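Local structure of outer membrane porin protein 32 (Delftia acidovorans, 2FGQ) at residues G117-G131 and Q192-E205. The protein forms anion-selective channels in the outer membrane as a homotrimer and probably lets small organic anions through. Residues are numbered along the deposited sequence; the frame is centred on the assembly and turned at random.
Sequences GFRNWAAGQGADDNG and QKTAVGGLATDRDE
Arg-203 reaches from its strand into the turns of 117-131 with CG anti to the backbone N (chi1 -177°) and the chain extended as far as NE, long enough to set its guanidinium among backbone carbonyls. NE donates to Asp-129 O at 2.8 Å, coming from above the carbonyl plane, while NH2 meets Arg-119 O at 3.1 Å, an acceptor lying in the guanidinium plane. The backbone N of Gly-131 sits over the centre of one face. NH1, the third nitrogen, forms a salt bridge with Glu-205 OE1 (2.9 Å). That same Glu-205 OE1 comes within 3.4 Å of Phe-118 CD1, the carboxylate and ring planes 89° apart. A water joins Glu-205 OE1, Arg-203 NH2 and Gly-117 O. A leucine in place of Arg-203 would probably leave the carbonyls of Arg-119 and Asp-129 without these donors and Glu-205 without its salt-bridge mate. Strands 183-196 and 199-213 form a hairpin of the 16-stranded porin barrel, and 117-131 belongs to the long loop folded against the inside of its wall, the side chain of Phe-118 about 7 Å from the bound D-malate. Nearer the hairpin turn, Thr-194 and Asp-129 approach from opposite directions: the small hydroxyl fits against the carboxylate, OG1 donating a very short bond, 2.5 Å, to Asp-129 OD2. Gly-126 N meets the same oxygen from above the carboxylate plane. Gln-192, also extended, offers an amide N-H long enough in reach for Asp-128 O, which lies in the amide plane 3.0 Å from NE2 along a nearly straight bond (172°); Gly-131 N approaches that carbonyl from the opposite face. At the type I' turn, whose two glycines accept positive phi, Gln-125 uses both ends: its backbone N donates to Ala-195 O, and its OE1 receives Gly-198 N at 2.8 Å.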
ATOM      1  N   GLY A 117       8.208  15.190 -23.882  1.00 13.75           N
ATOM      2  CA  GLY A 117       7.078  15.114 -24.808  1.00 13.76           C
ATOM      3  C   GLY A 117       5.823  14.426 -24.240  1.00 13.25           C
ATOM      4  O   GLY A 117       4.688  14.848 -24.496  1.00 13.12           O
ATOM      5  N   PHE A 118       6.039  13.352 -23.482  1.00 11.77           N
ATOM      6  CA  PHE A 118       4.919  12.607 -22.853  1.00 11.60           C
ATOM      7  C   PHE A 118       4.543  13.336 -21.583  1.00 12.40           C
ATOM      8  O   PHE A 118       4.924  12.924 -20.472  1.00 14.69           O
ATOM      9  CB  PHE A 118       5.264  11.139 -22.591  1.00 10.48           C
ATOM     10  CG  PHE A 118       5.526  10.334 -23.826  1.00 13.58           C
ATOM     11  CD1 PHE A 118       4.475   9.715 -24.460  1.00 14.18           C
ATOM     12  CD2 PHE A 118       6.809  10.150 -24.324  1.00 15.20           C
ATOM     13  CE1 PHE A 118       4.664   8.923 -25.566  1.00 16.11           C
ATOM     14  CE2 PHE A 118       7.012   9.385 -25.522  1.00 15.26           C
ATOM     15  CZ  PHE A 118       5.929   8.762 -26.106  1.00 16.28           C
ATOM     16  N   ARG A 119       3.762  14.395 -21.739  1.00 12.83           N
ATOM     17  CA  ARG A 119       3.295  15.192 -20.606  1.00 13.54           C
ATOM     18  C   ARG A 119       1.901  15.750 -20.931  1.00 13.21           C
ATOM     19  O   ARG A 119       1.452  15.739 -22.089  1.00 12.11           O
ATOM     20  CB  ARG A 119       4.299  16.247 -20.126  1.00 15.87           C
ATOM     21  CG  ARG A 119       4.415  17.393 -21.003  1.00 14.94           C
ATOM     22  CD  ARG A 119       5.479  18.400 -20.514  1.00 15.85           C
ATOM     23  NE  ARG A 119       5.134  19.006 -19.221  1.00 15.62           N
ATOM     24  CZ  ARG A 119       4.283  20.012 -19.054  1.00 13.82           C
ATOM     25  NH1 ARG A 119       3.661  20.573 -20.077  1.00 15.24           N
ATOM     26  NH2 ARG A 119       4.018  20.447 -17.831  1.00 18.11           N
ATOM     27  N   ASN A 120       1.204  16.198 -19.914  1.00 12.75           N
ATOM     28  CA  ASN A 120      -0.130  16.764 -20.055  1.00 12.49           C
ATOM     29  C   ASN A 120      -0.055  18.250 -20.425  1.00 13.67           C
ATOM     30  O   ASN A 120      -0.273  19.154 -19.611  1.00 15.01           O
ATOM     31  CB  ASN A 120      -0.897  16.522 -18.763  1.00 12.51           C
ATOM     32  CG  ASN A 120      -2.345  16.897 -18.860  1.00 12.15           C
ATOM     33  OD1 ASN A 120      -2.857  17.274 -19.944  1.00 12.93           O
ATOM     34  ND2 ASN A 120      -3.054  16.746 -17.730  1.00 12.65           N
ATOM     35  N   TRP A 121       0.171  18.468 -21.705  1.00 12.87           N
ATOM     36  CA  TRP A 121       0.385  19.800 -22.247  1.00 13.07           C
ATOM     37  C   TRP A 121      -0.804  20.730 -22.101  1.00 14.03           C
ATOM     38  O   TRP A 121      -0.632  21.973 -22.116  1.00 17.50           O
ATOM     39  CB  TRP A 121       0.782  19.722 -23.745  1.00 12.77           C
ATOM     40  CG  TRP A 121       2.133  19.106 -23.980  1.00 13.17           C
ATOM     41  CD1 TRP A 121       2.395  17.855 -24.430  1.00 13.85           C
ATOM     42  CD2 TRP A 121       3.398  19.728 -23.771  1.00 12.23           C
ATOM     43  NE1 TRP A 121       3.750  17.649 -24.518  1.00 13.34           N
ATOM     44  CE2 TRP A 121       4.393  18.786 -24.101  1.00 12.67           C
ATOM     45  CE3 TRP A 121       3.806  21.000 -23.320  1.00 12.58           C
ATOM     46  CZ2 TRP A 121       5.756  19.075 -24.018  1.00 14.56           C
ATOM     47  CZ3 TRP A 121       5.172  21.276 -23.220  1.00 13.01           C
ATOM     48  CH2 TRP A 121       6.121  20.318 -23.566  1.00 13.32           C
ATOM     49  N   ALA A 122      -2.013  20.147 -22.031  1.00 14.30           N
ATOM     50  CA  ALA A 122      -3.266  20.916 -22.080  1.00 14.33           C
ATOM     51  C   ALA A 122      -4.020  20.951 -20.782  1.00 15.15           C
ATOM     52  O   ALA A 122      -5.168  21.393 -20.748  1.00 15.78           O
ATOM     53  CB  ALA A 122      -4.169  20.331 -23.128  1.00 14.98           C
ATOM     54  N   ALA A 123      -3.408  20.453 -19.720  1.00 15.85           N
ATOM     55  CA  ALA A 123      -4.159  20.245 -18.468  1.00 16.21           C
ATOM     56  C   ALA A 123      -5.460  19.458 -18.681  1.00 15.70           C
ATOM     57  O   ALA A 123      -6.536  19.748 -18.111  1.00 15.95           O
ATOM     58  CB  ALA A 123      -4.425  21.595 -17.728  1.00 18.31           C
ATOM     59  N   GLY A 124      -5.350  18.400 -19.478  1.00 15.17           N
ATOM     60  CA  GLY A 124      -6.416  17.420 -19.567  1.00 14.54           C
ATOM     61  C   GLY A 124      -6.774  16.850 -18.204  1.00 13.58           C
ATOM     62  O   GLY A 124      -5.941  16.760 -17.290  1.00 13.66           O
ATOM     63  N   GLN A 125      -8.027  16.458 -18.087  1.00 13.72           N
ATOM     64  CA  GLN A 125      -8.616  16.014 -16.823  1.00 13.92           C
ATOM     65  C   GLN A 125      -8.659  14.490 -16.612  1.00 14.65           C
ATOM     66  O   GLN A 125      -9.200  13.998 -15.587  1.00 17.51           O
ATOM     67  CB  GLN A 125     -10.031  16.606 -16.737  1.00 13.56           C
ATOM     68  CG  GLN A 125     -10.042  18.108 -16.674  1.00 14.23           C
ATOM     69  CD  GLN A 125     -11.422  18.686 -16.859  1.00 13.89           C
ATOM     70  OE1 GLN A 125     -11.943  18.677 -17.975  1.00 15.77           O
ATOM     71  NE2 GLN A 125     -12.036  19.123 -15.772  1.00 19.54           N
ATOM     72  N   GLY A 126      -8.109  13.748 -17.565  1.00 14.96           N
ATOM     73  CA  GLY A 126      -8.012  12.292 -17.483  1.00 14.62           C
ATOM     74  C   GLY A 126      -6.937  11.853 -16.495  1.00 16.13           C
ATOM     75  O   GLY A 126      -6.110  12.643 -16.094  1.00 18.08           O
ATOM     76  N   ALA A 127      -6.938  10.577 -16.159  1.00 16.22           N
ATOM     77  CA  ALA A 127      -5.977  10.023 -15.188  1.00 16.49           C
ATOM     78  C   ALA A 127      -4.569   9.969 -15.766  1.00 15.18           C
ATOM     79  O   ALA A 127      -3.583  10.100 -15.022  1.00 16.26           O
ATOM     80  CB  ALA A 127      -6.421   8.625 -14.790  1.00 18.09           C
ATOM     81  N   ASP A 128      -4.463   9.817 -17.092  1.00 14.19           N
ATOM     82  CA  ASP A 128      -3.169   9.561 -17.725  1.00 12.86           C
ATOM     83  C   ASP A 128      -3.013  10.383 -19.008  1.00 13.07           C
ATOM     84  O   ASP A 128      -2.660   9.873 -20.076  1.00 13.20           O
ATOM     85  CB  ASP A 128      -2.992   8.072 -18.006  1.00 13.23           C
ATOM     86  CG  ASP A 128      -2.921   7.251 -16.737  1.00 12.64           C
ATOM     87  OD1 ASP A 128      -1.860   7.341 -16.011  1.00 13.51           O
ATOM     88  OD2 ASP A 128      -3.893   6.546 -16.369  1.00 15.61           O
ATOM     89  N   ASP A 129      -3.228  11.685 -18.860  1.00 12.61           N
ATOM     90  CA  ASP A 129      -3.099  12.601 -20.011  1.00 12.92           C
ATOM     91  C   ASP A 129      -1.678  12.988 -20.318  1.00 12.62           C
ATOM     92  O   ASP A 129      -1.443  13.853 -21.174  1.00 13.70           O
ATOM     93  CB  ASP A 129      -3.999  13.812 -19.815  1.00 13.88           C
ATOM     94  CG  ASP A 129      -5.406  13.564 -20.294  1.00 15.67           C
ATOM     95  OD1 ASP A 129      -5.620  12.644 -21.139  1.00 17.78           O
ATOM     96  OD2 ASP A 129      -6.356  14.273 -19.892  1.00 16.31           O
ATOM     97  N   ASN A 130      -0.715  12.337 -19.668  1.00 12.37           N
ATOM     98  CA  ASN A 130       0.656  12.373 -20.163  1.00 11.86           C
ATOM     99  C   ASN A 130       0.953  11.312 -21.233  1.00 11.60           C
ATOM    100  O   ASN A 130       2.052  11.277 -21.766  1.00 12.01           O
ATOM    101  CB  ASN A 130       1.696  12.309 -19.024  1.00 12.37           C
ATOM    102  CG  ASN A 130       1.593  11.077 -18.139  1.00 11.61           C
ATOM    103  OD1 ASN A 130       2.186  11.075 -17.011  1.00 18.32           O
ATOM    104  ND2 ASN A 130       0.868  10.076 -18.572  1.00  8.93           N
ATOM    105  N   GLY A 131      -0.017  10.467 -21.545  1.00 11.49           N
ATOM    106  CA  GLY A 131       0.141   9.471 -22.584  1.00 11.23           C
ATOM    107  C   GLY A 131       1.072   8.327 -22.265  1.00 10.79           C
ATOM    108  O   GLY A 131       1.505   7.606 -23.166  1.00 12.41           O
ATOM    109  N   GLN A 192      -6.202   9.355 -27.315  1.00 11.11           N
ATOM    110  CA  GLN A 192      -6.927   9.206 -26.047  1.00 10.57           C
ATOM    111  C   GLN A 192      -8.128  10.129 -26.038  1.00 12.00           C
ATOM    112  O   GLN A 192      -8.121  11.186 -26.663  1.00 13.66           O
ATOM    113  CB  GLN A 192      -6.041   9.487 -24.818  1.00 11.80           C
ATOM    114  CG  GLN A 192      -5.012   8.515 -24.641  1.00 12.56           C
ATOM    115  CD  GLN A 192      -4.076   8.745 -23.434  1.00 10.92           C
ATOM    116  OE1 GLN A 192      -2.956   8.252 -23.458  1.00 15.04           O
ATOM    117  NE2 GLN A 192      -4.554   9.420 -22.369  1.00 13.34           N
ATOM    118  N   LYS A 193      -9.171   9.704 -25.339  1.00 11.62           N
ATOM    119  CA  LYS A 193     -10.306  10.578 -25.072  1.00 12.08           C
ATOM    120  C   LYS A 193     -10.096  11.250 -23.711  1.00 12.59           C
ATOM    121  O   LYS A 193      -9.771  10.601 -22.730  1.00 12.86           O
ATOM    122  CB  LYS A 193     -11.606   9.788 -25.077  1.00 12.77           C
ATOM    123  CG  LYS A 193     -11.969   9.165 -26.408  1.00 15.06           C
ATOM    124  CD  LYS A 193     -12.360  10.205 -27.425  1.00 18.32           C
ATOM    125  CE  LYS A 193     -12.716   9.641 -28.786  1.00 23.34           C
ATOM    126  NZ  LYS A 193     -13.293  10.760 -29.647  1.00 23.04           N
ATOM    127  N   THR A 194     -10.367  12.538 -23.648  1.00 11.58           N
ATOM    128  CA  THR A 194     -10.266  13.278 -22.422  1.00 12.50           C
ATOM    129  C   THR A 194     -11.216  14.450 -22.362  1.00 11.54           C
ATOM    130  O   THR A 194     -12.153  14.547 -23.156  1.00 12.22           O
ATOM    131  CB  THR A 194      -8.816  13.641 -22.179  1.00 12.32           C
ATOM    132  OG1 THR A 194      -8.650  14.099 -20.813  1.00 14.81           O
ATOM    133  CG2 THR A 194      -8.264  14.712 -23.120  1.00 13.15           C
ATOM    134  N   ALA A 195     -10.979  15.330 -21.403  1.00 12.34           N
ATOM    135  CA  ALA A 195     -11.688  16.602 -21.308  1.00 13.06           C
ATOM    136  C   ALA A 195     -10.708  17.670 -20.898  1.00 13.21           C
ATOM    137  O   ALA A 195      -9.769  17.388 -20.159  1.00 13.05           O
ATOM    138  CB  ALA A 195     -12.882  16.515 -20.314  1.00 14.63           C
ATOM    139  N   VAL A 196     -10.956  18.897 -21.335  1.00 12.69           N
ATOM    140  CA  VAL A 196     -10.190  20.056 -20.888  1.00 12.77           C
ATOM    141  C   VAL A 196     -11.210  21.089 -20.499  1.00 13.60           C
ATOM    142  O   VAL A 196     -12.114  21.419 -21.290  1.00 14.47           O
ATOM    143  CB  VAL A 196      -9.332  20.599 -22.030  1.00 13.05           C
ATOM    144  CG1 VAL A 196      -8.649  21.879 -21.536  1.00 14.25           C
ATOM    145  CG2 VAL A 196      -8.318  19.553 -22.498  1.00 14.58           C
ATOM    146  N   GLY A 197     -11.127  21.570 -19.265  1.00 15.00           N
ATOM    147  CA  GLY A 197     -12.143  22.475 -18.761  1.00 15.23           C
ATOM    148  C   GLY A 197     -13.575  21.972 -18.821  1.00 14.56           C
ATOM    149  O   GLY A 197     -14.498  22.775 -18.954  1.00 16.61           O
ATOM    150  N   GLY A 198     -13.777  20.658 -18.713  1.00 13.79           N
ATOM    151  CA  GLY A 198     -15.071  20.043 -18.801  1.00 14.26           C
ATOM    152  C   GLY A 198     -15.621  19.819 -20.200  1.00 13.77           C
ATOM    153  O   GLY A 198     -16.747  19.379 -20.350  1.00 15.67           O
ATOM    154  N   LEU A 199     -14.813  20.057 -21.225  1.00 13.88           N
ATOM    155  CA  LEU A 199     -15.230  19.905 -22.627  1.00 13.84           C
ATOM    156  C   LEU A 199     -14.466  18.759 -23.295  1.00 13.17           C
ATOM    157  O   LEU A 199     -13.229  18.704 -23.233  1.00 13.16           O
ATOM    158  CB  LEU A 199     -15.008  21.205 -23.409  1.00 13.95           C
ATOM    159  CG  LEU A 199     -16.148  22.243 -23.313  1.00 16.03           C
ATOM    160  CD1 LEU A 199     -16.426  22.656 -21.917  1.00 18.92           C
ATOM    161  CD2 LEU A 199     -15.754  23.479 -24.144  1.00 17.89           C
ATOM    162  N   ALA A 200     -15.206  17.886 -23.963  1.00 12.91           N
ATOM    163  CA  ALA A 200     -14.654  16.685 -24.596  1.00 13.18           C
ATOM    164  C   ALA A 200     -13.546  17.085 -25.567  1.00 12.92           C
ATOM    165  O   ALA A 200     -13.715  18.027 -26.347  1.00 13.35           O
ATOM    166  CB  ALA A 200     -15.738  15.940 -25.338  1.00 13.41           C
ATOM    167  N   THR A 201     -12.449  16.341 -25.518  1.00 12.87           N
ATOM    168  CA  THR A 201     -11.205  16.664 -26.228  1.00 12.45           C
ATOM    169  C   THR A 201     -10.510  15.352 -26.575  1.00 12.96           C
ATOM    170  O   THR A 201     -10.487  14.430 -25.770  1.00 13.30           O
ATOM    171  CB  THR A 201     -10.295  17.512 -25.334  1.00 12.86           C
ATOM    172  OG1 THR A 201     -10.897  18.787 -25.064  1.00 14.07           O
ATOM    173  CG2 THR A 201      -8.966  17.841 -25.957  1.00 13.62           C
ATOM    174  N   ASP A 202     -10.012  15.249 -27.796  1.00 12.26           N
ATOM    175  CA  ASP A 202      -9.149  14.137 -28.193  1.00 13.01           C
ATOM    176  C   ASP A 202      -7.698  14.529 -27.949  1.00 13.24           C
ATOM    177  O   ASP A 202      -7.280  15.633 -28.276  1.00 14.83           O
ATOM    178  CB  ASP A 202      -9.256  13.852 -29.692  1.00 13.93           C
ATOM    179  CG  ASP A 202     -10.570  13.274 -30.114  1.00 17.27           C
ATOM    180  OD1 ASP A 202     -11.372  12.807 -29.284  1.00 18.45           O
ATOM    181  OD2 ASP A 202     -10.907  13.285 -31.334  1.00 23.91           O
ATOM    182  N   ARG A 203      -6.917  13.599 -27.436  1.00 12.31           N
ATOM    183  CA  ARG A 203      -5.491  13.756 -27.305  1.00 12.33           C
ATOM    184  C   ARG A 203      -4.865  12.865 -28.377  1.00 12.13           C
ATOM    185  O   ARG A 203      -4.831  11.643 -28.251  1.00 13.06           O
ATOM    186  CB  ARG A 203      -5.027  13.322 -25.903  1.00 11.91           C
ATOM    187  CG  ARG A 203      -3.560  13.511 -25.619  1.00 13.72           C
ATOM    188  CD  ARG A 203      -3.105  12.799 -24.360  1.00 13.54           C
ATOM    189  NE  ARG A 203      -1.809  13.250 -23.860  1.00 12.81           N
ATOM    190  CZ  ARG A 203      -0.638  12.943 -24.428  1.00 13.98           C
ATOM    191  NH1 ARG A 203      -0.581  12.117 -25.480  1.00 13.40           N
ATOM    192  NH2 ARG A 203       0.471  13.420 -23.901  1.00 14.95           N
ATOM    193  N   ASP A 204      -4.330  13.500 -29.414  1.00 11.88           N
ATOM    194  CA  ASP A 204      -3.740  12.818 -30.567  1.00 12.73           C
ATOM    195  C   ASP A 204      -2.219  12.935 -30.472  1.00 12.61           C
ATOM    196  O   ASP A 204      -1.715  14.013 -30.222  1.00 14.71           O
ATOM    197  CB  ASP A 204      -4.212  13.479 -31.882  1.00 13.09           C
ATOM    198  CG  ASP A 204      -5.684  13.415 -32.076  1.00 16.48           C
ATOM    199  OD1 ASP A 204      -6.325  12.477 -31.530  1.00 16.72           O
ATOM    200  OD2 ASP A 204      -6.295  14.250 -32.791  1.00 21.43           O
ATOM    201  N   GLU A 205      -1.494  11.854 -30.695  1.00 11.39           N
ATOM    202  CA  GLU A 205      -0.046  11.858 -30.553  1.00 11.93           C
ATOM    203  C   GLU A 205       0.575  11.020 -31.656  1.00 11.98           C
ATOM    204  O   GLU A 205       0.224   9.862 -31.858  1.00 12.88           O
ATOM    205  CB  GLU A 205       0.300  11.251 -29.207  1.00 12.64           C
ATOM    206  CG  GLU A 205       1.732  11.298 -28.727  1.00 13.87           C
ATOM    207  CD  GLU A 205       1.909  10.365 -27.539  1.00 18.71           C
ATOM    208  OE1 GLU A 205       1.917  10.889 -26.393  1.00 15.72           O
ATOM    209  OE2 GLU A 205       1.991   9.109 -27.761  1.00 17.53           O
TER
HETATM  210  O   HOH W   1       2.652  13.407 -25.784  1.00 16.15           O
HETATM  211  O   HOH W   2      -8.662  21.348 -17.705  1.00 18.46           O
HETATM  212  O   HOH W   3      -7.168  10.546 -21.493  1.00 18.24           O
HETATM  213  O   HOH W   4       1.126   7.432 -25.906  1.00 14.73           O